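Side-chain contacts in biofilm-associated surface protein (Staphylococcus aureus, PDB 7C7U), which binds calcium as a cell-wall-anchored surface protein and probably promotes biofilm formation, with a switch that modulates functional amyloid: residues Q461-I466 against G482-S487; P524-V529 against Q534-N539. All coordinates share one frame; numbering follows the deposited sequence.

Contact 1 (Q461-I466 against G482-S487); sequences QTAKVI and GTFSVS
Val-486 packs against Ala-463 and Val-465 inside a seven-strand beta sandwich. The sandwich is probably an Ig-like module. Strands 462-466 and 483-487 do not pair with each other. Their axes come within 7.8 Å at a crossing angle of -45°, which fits two strands facing each other across a hydrophobic core. No hydrogen bond joins the two segments. The contact is purely apolar.

Val-486 reaches both partners through its two branches. CG1 stands anti to the backbone N (chi1 -180°) and meets the CG2 methyl of Val-465 at 3.7 Å. The other branch, CG2, lies 3.9 Å from Ala-463 CB. The fork therefore spans two residues of strand 462-466 that point inward from the same side of that strand. The side chains of Val-465 and Val-486 cross at a slant, and one branch of each does the touching.

Ala-463 is small, yet it serves two neighbours. Its CB also sits over one face of the Phe-484 ring. The core around these residues includes Ile-498 against the ring, Ile-500 against Ala-463, Ala-476 beside Val-486, and Tyr-496 and Val-448 against Val-465.

Between the two inward residues, Lys-464 points away from strand 483-487 and forms a salt bridge with Asp-501. The backbone of 462-466 bonds on one edge to strand 472-477 and on the other to strand 494-501. Its place in the sheet is thus set by those neighbours, and its inward methyls meet the facing layer.

With its CG between the backbone N and the carbonyl carbon (chi1 52°), the Phe-484 ring turns one face to Ala-463. The methyl of Ala-463 lies 4.1 Å above the ring plane, shifted toward the rim, with CG as its nearest ring atom.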
ATOM      1  N   GLN A 461       2.862  23.191  -7.749  1.00 40.07           N
ATOM      2  CA  GLN A 461       2.409  23.353  -9.124  1.00 42.98           C
ATOM      3  C   GLN A 461       2.712  24.754  -9.631  1.00 42.28           C
ATOM      4  O   GLN A 461       2.810  25.710  -8.854  1.00 39.98           O
ATOM      5  CB  GLN A 461       0.908  23.093  -9.247  1.00 40.58           C
ATOM      6  CG  GLN A 461       0.418  21.872  -8.495  1.00 44.34           C
ATOM      7  CD  GLN A 461       0.802  20.580  -9.186  1.00 44.20           C
ATOM      8  OE1 GLN A 461       0.674  20.447 -10.407  1.00 42.35           O
ATOM      9  NE2 GLN A 461       1.278  19.617  -8.406  1.00 44.94           N
ATOM     10  N   THR A 462       2.854  24.859 -10.953  1.00 43.37           N
ATOM     11  CA  THR A 462       2.953  26.133 -11.651  1.00 43.57           C
ATOM     12  C   THR A 462       1.768  26.274 -12.601  1.00 39.37           C
ATOM     13  O   THR A 462       1.504  25.386 -13.420  1.00 40.30           O
ATOM     14  CB  THR A 462       4.281  26.250 -12.412  1.00 41.34           C
ATOM     15  OG1 THR A 462       5.367  26.086 -11.491  1.00 46.20           O
ATOM     16  CG2 THR A 462       4.394  27.627 -13.118  1.00 43.17           C
ATOM     17  N   ALA A 463       1.061  27.391 -12.486  1.00 38.47           N
ATOM     18  CA  ALA A 463      -0.045  27.696 -13.374  1.00 38.74           C
ATOM     19  C   ALA A 463       0.450  28.566 -14.516  1.00 44.35           C
ATOM     20  O   ALA A 463       1.234  29.501 -14.309  1.00 39.69           O
ATOM     21  CB  ALA A 463      -1.179  28.405 -12.626  1.00 41.25           C
ATOM     22  N   LYS A 464      -0.026  28.259 -15.716  1.00 41.71           N
ATOM     23  CA  LYS A 464       0.356  28.958 -16.929  1.00 42.08           C
ATOM     24  C   LYS A 464      -0.906  29.345 -17.680  1.00 41.93           C
ATOM     25  O   LYS A 464      -1.837  28.537 -17.796  1.00 42.17           O
ATOM     26  CB  LYS A 464       1.237  28.084 -17.839  1.00 41.52           C
ATOM     27  CG  LYS A 464       2.431  27.415 -17.157  1.00 44.00           C
ATOM     28  CD  LYS A 464       2.749  26.119 -17.866  1.00 50.08           C
ATOM     29  CE  LYS A 464       4.027  25.480 -17.389  1.00 56.64           C
ATOM     30  NZ  LYS A 464       4.181  24.151 -18.065  1.00 61.25           N
ATOM     31  N   VAL A 465      -0.932  30.575 -18.182  1.00 39.02           N
ATOM     32  CA  VAL A 465      -1.963  31.026 -19.112  1.00 39.03           C
ATOM     33  C   VAL A 465      -1.360  31.013 -20.513  1.00 39.84           C
ATOM     34  O   VAL A 465      -0.315  31.626 -20.764  1.00 38.96           O
ATOM     35  CB  VAL A 465      -2.505  32.412 -18.726  1.00 39.87           C
ATOM     36  CG1 VAL A 465      -3.549  32.899 -19.744  1.00 39.65           C
ATOM     37  CG2 VAL A 465      -3.120  32.354 -17.324  1.00 37.18           C
ATOM     38  N   ILE A 466      -2.000  30.276 -21.411  1.00 39.71           N
ATOM     39  CA  ILE A 466      -1.497  30.007 -22.752  1.00 40.26           C
ATOM     40  C   ILE A 466      -2.606  30.357 -23.737  1.00 41.48           C
ATOM     41  O   ILE A 466      -3.758  29.953 -23.540  1.00 37.21           O
ATOM     42  CB  ILE A 466      -1.071  28.531 -22.916  1.00 40.14           C
ATOM     43  CG1 ILE A 466      -0.061  28.120 -21.843  1.00 42.06           C
ATOM     44  CG2 ILE A 466      -0.507  28.267 -24.297  1.00 41.06           C
ATOM     45  CD1 ILE A 466       0.101  26.612 -21.735  1.00 37.10           C
ATOM     46  N   GLY A 482      -4.567  25.609  -3.357  1.00 41.93           N
ATOM     47  CA  GLY A 482      -5.101  25.442  -4.686  1.00 41.29           C
ATOM     48  C   GLY A 482      -5.355  26.729  -5.455  1.00 39.75           C
ATOM     49  O   GLY A 482      -5.486  26.677  -6.680  1.00 41.04           O
ATOM     50  N   THR A 483      -5.446  27.873  -4.785  1.00 40.46           N
ATOM     51  CA  THR A 483      -5.727  29.117  -5.503  1.00 42.90           C
ATOM     52  C   THR A 483      -4.507  29.594  -6.292  1.00 42.61           C
ATOM     53  O   THR A 483      -3.357  29.269  -5.974  1.00 42.00           O
ATOM     54  CB  THR A 483      -6.156  30.226  -4.541  1.00 42.15           C
ATOM     55  OG1 THR A 483      -5.089  30.507  -3.629  1.00 40.34           O
ATOM     56  CG2 THR A 483      -7.404  29.830  -3.775  1.00 47.79           C
ATOM     57  N   PHE A 484      -4.771  30.399  -7.329  1.00 43.10           N
ATOM     58  CA  PHE A 484      -3.695  31.007  -8.097  1.00 40.24           C
ATOM     59  C   PHE A 484      -4.134  32.361  -8.650  1.00 39.34           C
ATOM     60  O   PHE A 484      -5.323  32.635  -8.839  1.00 38.57           O
ATOM     61  CB  PHE A 484      -3.208  30.101  -9.235  1.00 37.42           C
ATOM     62  CG  PHE A 484      -4.305  29.590 -10.126  1.00 42.99           C
ATOM     63  CD1 PHE A 484      -4.789  30.368 -11.172  1.00 39.80           C
ATOM     64  CD2 PHE A 484      -4.824  28.316  -9.950  1.00 41.00           C
ATOM     65  CE1 PHE A 484      -5.795  29.892 -12.000  1.00 40.82           C
ATOM     66  CE2 PHE A 484      -5.818  27.840 -10.773  1.00 39.75           C
ATOM     67  CZ  PHE A 484      -6.304  28.624 -11.801  1.00 43.42           C
ATOM     68  N   SER A 485      -3.135  33.195  -8.919  1.00 41.21           N
ATOM     69  CA  SER A 485      -3.307  34.548  -9.459  1.00 39.75           C
ATOM     70  C   SER A 485      -2.156  34.755 -10.434  1.00 38.66           C
ATOM     71  O   SER A 485      -1.015  34.967 -10.011  1.00 39.04           O
ATOM     72  CB  SER A 485      -3.301  35.592  -8.353  1.00 44.71           C
ATOM     73  OG  SER A 485      -4.199  35.219  -7.322  1.00 49.29           O
ATOM     74  N   VAL A 486      -2.445  34.614 -11.725  1.00 34.71           N
ATOM     75  CA  VAL A 486      -1.441  34.714 -12.779  1.00 34.81           C
ATOM     76  C   VAL A 486      -1.503  36.116 -13.367  1.00 38.78           C
ATOM     77  O   VAL A 486      -2.543  36.518 -13.909  1.00 36.09           O
ATOM     78  CB  VAL A 486      -1.674  33.667 -13.880  1.00 38.78           C
ATOM     79  CG1 VAL A 486      -0.609  33.795 -14.948  1.00 31.05           C
ATOM     80  CG2 VAL A 486      -1.726  32.224 -13.285  1.00 35.86           C
ATOM     81  N   SER A 487      -0.387  36.843 -13.307  1.00 37.76           N
ATOM     82  CA  SER A 487      -0.296  38.158 -13.937  1.00 41.88           C
ATOM     83  C   SER A 487      -0.182  38.007 -15.452  1.00 37.68           C
ATOM     84  O   SER A 487       0.589  37.171 -15.943  1.00 36.26           O
ATOM     85  CB  SER A 487       0.907  38.937 -13.397  1.00 41.02           C
ATOM     86  OG  SER A 487       0.662  39.407 -12.084  1.00 51.34           O
TER

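Contact 2 (P524-V529 against Q534-N539); sequences PSINPV and QQIVVN
Ser-525 and Asn-539 form an antiparallel hydrogen-bonded pair. Ser-525 N gives to Asn-539 O, and Asn-539 N gives to Ser-525 O, both at 2.9 Å. Ile-526 and Val-538 follow as a non-hydrogen-bonded pair with CA atoms 4.6 Å apart. Asn-527 N then bonds to Val-537 O. Beyond this point the segments diverge, and the CA atoms of Val-529 and Ile-536 are 6.5 Å apart.

The two strands make a beta hairpin at one edge of a three-strand sheet. Strand 567-571 continues that sheet, and strands 581-588 and 591-600 cover its Ile-526 face, as in a beta sandwich. Past Pro-528, Val-529 bonds through its backbone to Thr-602. This change of partner resembles the switch of a first strand between the two sheets of an Ig-like fold.

Asn-539 carries the polar face. Both hydrogens of its ND2 are used. One goes to Ser-525 OG at 3.1 Å, the other to Asn-527 OD1 at 2.8 Å. Both acceptors lie close to the Asn-539 amide plane, so the two bonds should fix the rotation of that amide. Ser-525 OG meets it because it sits between its own backbone N and carbonyl carbon (chi1 63°). At Asn-527 the fit is less regular, since the donor comes from above the carbonyl plane, with the amide planes 46° apart. A water links the other ends of the two amides. It accepts from Asn-527 ND2 and donates to Asn-539 OD1 at 2.6 Å.

On the face of Ile-526 the contact is apolar. Ile-526 and Ile-536 run side by side, their CG2 methyls 3.6 Å apart. Val-529 approaches at about a right angle and sets its CG2 3.9 Å from Ile-536 CG2.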
ATOM      1  N   PRO A 524     -19.058  35.644 -12.649  1.00 41.39           N
ATOM      2  CA  PRO A 524     -17.953  35.388 -11.716  1.00 42.63           C
ATOM      3  C   PRO A 524     -17.838  33.895 -11.418  1.00 44.15           C
ATOM      4  O   PRO A 524     -18.533  33.088 -12.047  1.00 41.14           O
ATOM      5  CB  PRO A 524     -18.352  36.195 -10.474  1.00 43.10           C
ATOM      6  CG  PRO A 524     -19.854  36.215 -10.524  1.00 43.88           C
ATOM      7  CD  PRO A 524     -20.240  36.214 -11.978  1.00 41.97           C
ATOM      8  N   SER A 525     -16.966  33.521 -10.480  1.00 43.32           N
ATOM      9  CA  SER A 525     -16.860  32.141 -10.005  1.00 46.25           C
ATOM     10  C   SER A 525     -16.596  32.142  -8.504  1.00 45.80           C
ATOM     11  O   SER A 525     -16.162  33.144  -7.930  1.00 40.76           O
ATOM     12  CB  SER A 525     -15.758  31.349 -10.734  1.00 39.17           C
ATOM     13  OG  SER A 525     -14.468  31.905 -10.510  1.00 39.27           O
ATOM     14  N   ILE A 526     -16.886  31.004  -7.867  1.00 44.81           N
ATOM     15  CA  ILE A 526     -16.699  30.818  -6.430  1.00 47.70           C
ATOM     16  C   ILE A 526     -15.678  29.710  -6.215  1.00 43.53           C
ATOM     17  O   ILE A 526     -15.787  28.638  -6.821  1.00 48.94           O
ATOM     18  CB  ILE A 526     -18.025  30.469  -5.726  1.00 47.75           C
ATOM     19  CG1 ILE A 526     -19.103  31.487  -6.083  1.00 51.16           C
ATOM     20  CG2 ILE A 526     -17.848  30.410  -4.220  1.00 43.94           C
ATOM     21  CD1 ILE A 526     -20.507  31.029  -5.755  1.00 52.01           C
ATOM     22  N   ASN A 527     -14.686  29.964  -5.364  1.00 47.95           N
ATOM     23  CA  ASN A 527     -13.741  28.913  -5.016  1.00 47.31           C
ATOM     24  C   ASN A 527     -14.401  27.914  -4.061  1.00 48.27           C
ATOM     25  O   ASN A 527     -15.347  28.262  -3.349  1.00 48.36           O
ATOM     26  CB  ASN A 527     -12.483  29.497  -4.373  1.00 46.68           C
ATOM     27  CG  ASN A 527     -11.606  30.241  -5.362  1.00 45.05           C
ATOM     28  OD1 ASN A 527     -11.838  30.207  -6.573  1.00 43.03           O
ATOM     29  ND2 ASN A 527     -10.571  30.895  -4.848  1.00 43.17           N
ATOM     30  N   PRO A 528     -13.928  26.667  -4.031  1.00 49.12           N
ATOM     31  CA  PRO A 528     -14.532  25.672  -3.131  1.00 51.94           C
ATOM     32  C   PRO A 528     -14.570  26.168  -1.688  1.00 54.22           C
ATOM     33  O   PRO A 528     -13.689  26.905  -1.239  1.00 53.44           O
ATOM     34  CB  PRO A 528     -13.619  24.454  -3.291  1.00 48.90           C
ATOM     35  CG  PRO A 528     -13.069  24.583  -4.679  1.00 49.21           C
ATOM     36  CD  PRO A 528     -12.896  26.067  -4.903  1.00 44.96           C
ATOM     37  N   VAL A 529     -15.637  25.801  -0.976  1.00 55.07           N
ATOM     38  CA  VAL A 529     -15.878  26.248   0.391  1.00 59.70           C
ATOM     39  C   VAL A 529     -16.252  25.031   1.231  1.00 61.04           C
ATOM     40  O   VAL A 529     -17.119  24.248   0.831  1.00 62.11           O
ATOM     41  CB  VAL A 529     -16.999  27.307   0.454  1.00 61.46           C
ATOM     42  CG1 VAL A 529     -17.268  27.720   1.894  1.00 61.38           C
ATOM     43  CG2 VAL A 529     -16.661  28.530  -0.415  1.00 55.70           C
ATOM     44  N   GLN A 534     -14.363  30.430   7.110  1.00 73.87           N
ATOM     45  CA  GLN A 534     -15.073  31.646   7.482  1.00 74.85           C
ATOM     46  C   GLN A 534     -15.167  32.660   6.346  1.00 74.63           C
ATOM     47  O   GLN A 534     -15.698  33.756   6.559  1.00 74.43           O
ATOM     48  CB  GLN A 534     -14.385  32.309   8.681  1.00 76.15           C
ATOM     49  CG  GLN A 534     -14.046  31.369   9.818  1.00 76.14           C
ATOM     50  CD  GLN A 534     -15.243  31.062  10.687  1.00 80.09           C
ATOM     51  OE1 GLN A 534     -16.287  31.706  10.570  1.00 81.13           O
ATOM     52  NE2 GLN A 534     -15.102  30.073  11.567  1.00 85.15           N
ATOM     53  N   GLN A 535     -14.660  32.334   5.158  1.00 70.46           N
ATOM     54  CA  GLN A 535     -14.622  33.282   4.054  1.00 69.09           C
ATOM     55  C   GLN A 535     -14.912  32.556   2.750  1.00 66.62           C
ATOM     56  O   GLN A 535     -14.589  31.375   2.591  1.00 66.81           O
ATOM     57  CB  GLN A 535     -13.281  34.028   3.965  1.00 67.81           C
ATOM     58  CG  GLN A 535     -12.093  33.163   3.590  1.00 71.98           C
ATOM     59  CD  GLN A 535     -10.795  33.941   3.615  1.00 72.36           C
ATOM     60  OE1 GLN A 535     -10.799  35.172   3.682  1.00 67.20           O
ATOM     61  NE2 GLN A 535      -9.674  33.228   3.565  1.00 69.96           N
ATOM     62  N   ILE A 536     -15.547  33.276   1.828  1.00 60.69           N
ATOM     63  CA  ILE A 536     -15.889  32.780   0.497  1.00 59.05           C
ATOM     64  C   ILE A 536     -15.112  33.612  -0.518  1.00 60.26           C
ATOM     65  O   ILE A 536     -15.417  34.794  -0.722  1.00 60.21           O
ATOM     66  CB  ILE A 536     -17.399  32.857   0.229  1.00 59.30           C
ATOM     67  CG1 ILE A 536     -18.184  32.175   1.352  1.00 63.27           C
ATOM     68  CG2 ILE A 536     -17.739  32.240  -1.118  1.00 58.20           C
ATOM     69  CD1 ILE A 536     -19.684  32.122   1.103  1.00 61.59           C
ATOM     70  N   VAL A 537     -14.117  33.000  -1.160  1.00 56.59           N
ATOM     71  CA  VAL A 537     -13.320  33.686  -2.173  1.00 53.88           C
ATOM     72  C   VAL A 537     -14.028  33.608  -3.522  1.00 51.24           C
ATOM     73  O   VAL A 537     -14.454  32.527  -3.953  1.00 48.54           O
ATOM     74  CB  VAL A 537     -11.909  33.085  -2.256  1.00 49.71           C
ATOM     75  CG1 VAL A 537     -11.038  33.914  -3.208  1.00 46.81           C
ATOM     76  CG2 VAL A 537     -11.280  32.998  -0.867  1.00 53.04           C
ATOM     77  N   VAL A 538     -14.152  34.757  -4.194  1.00 48.14           N
ATOM     78  CA  VAL A 538     -14.783  34.849  -5.506  1.00 49.14           C
ATOM     79  C   VAL A 538     -13.802  35.472  -6.495  1.00 45.27           C
ATOM     80  O   VAL A 538     -12.912  36.243  -6.124  1.00 44.36           O
ATOM     81  CB  VAL A 538     -16.099  35.663  -5.469  1.00 49.40           C
ATOM     82  CG1 VAL A 538     -17.155  34.938  -4.662  1.00 49.29           C
ATOM     83  CG2 VAL A 538     -15.849  37.076  -4.922  1.00 50.72           C
ATOM     84  N   ASN A 539     -13.977  35.116  -7.768  1.00 44.00           N
ATOM     85  CA  ASN A 539     -13.176  35.616  -8.881  1.00 43.47           C
ATOM     86  C   ASN A 539     -14.093  36.292  -9.889  1.00 43.91           C
ATOM     87  O   ASN A 539     -15.205  35.817 -10.144  1.00 40.06           O
ATOM     88  CB  ASN A 539     -12.398  34.483  -9.565  1.00 42.21           C
ATOM     89  CG  ASN A 539     -11.693  33.584  -8.570  1.00 40.69           C
ATOM     90  OD1 ASN A 539     -10.710  33.982  -7.957  1.00 39.83           O
ATOM     91  ND2 ASN A 539     -12.214  32.376  -8.383  1.00 44.08           N
TER
HETATM   92  O   HOH W   1      -8.988  32.459  -6.657  1.00 40.08           O

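Contact 1 and contact 2 lie in successive beta modules, with centres 16 Å apart. Both segments of contact 1 precede those of contact 2 in the sequence. They meet directly where Thr-483 CG2 packs 3.5 Å from Asn-527 ND2. Strand 447-451, which pairs with 483-487, adds to this junction: Ser-451 touches Asn-527, and Ser-449 touches Asn-539. The hydrophobic core of contact 1 thus backs onto a strand layer whose outer side meets the polar face of contact 2. No residue of either contact coordinates calcium. The Phe-484 side chain is about 13 Å from a bound calcium ion, and Gln-461 packs on Val-433, a calcium-site residue.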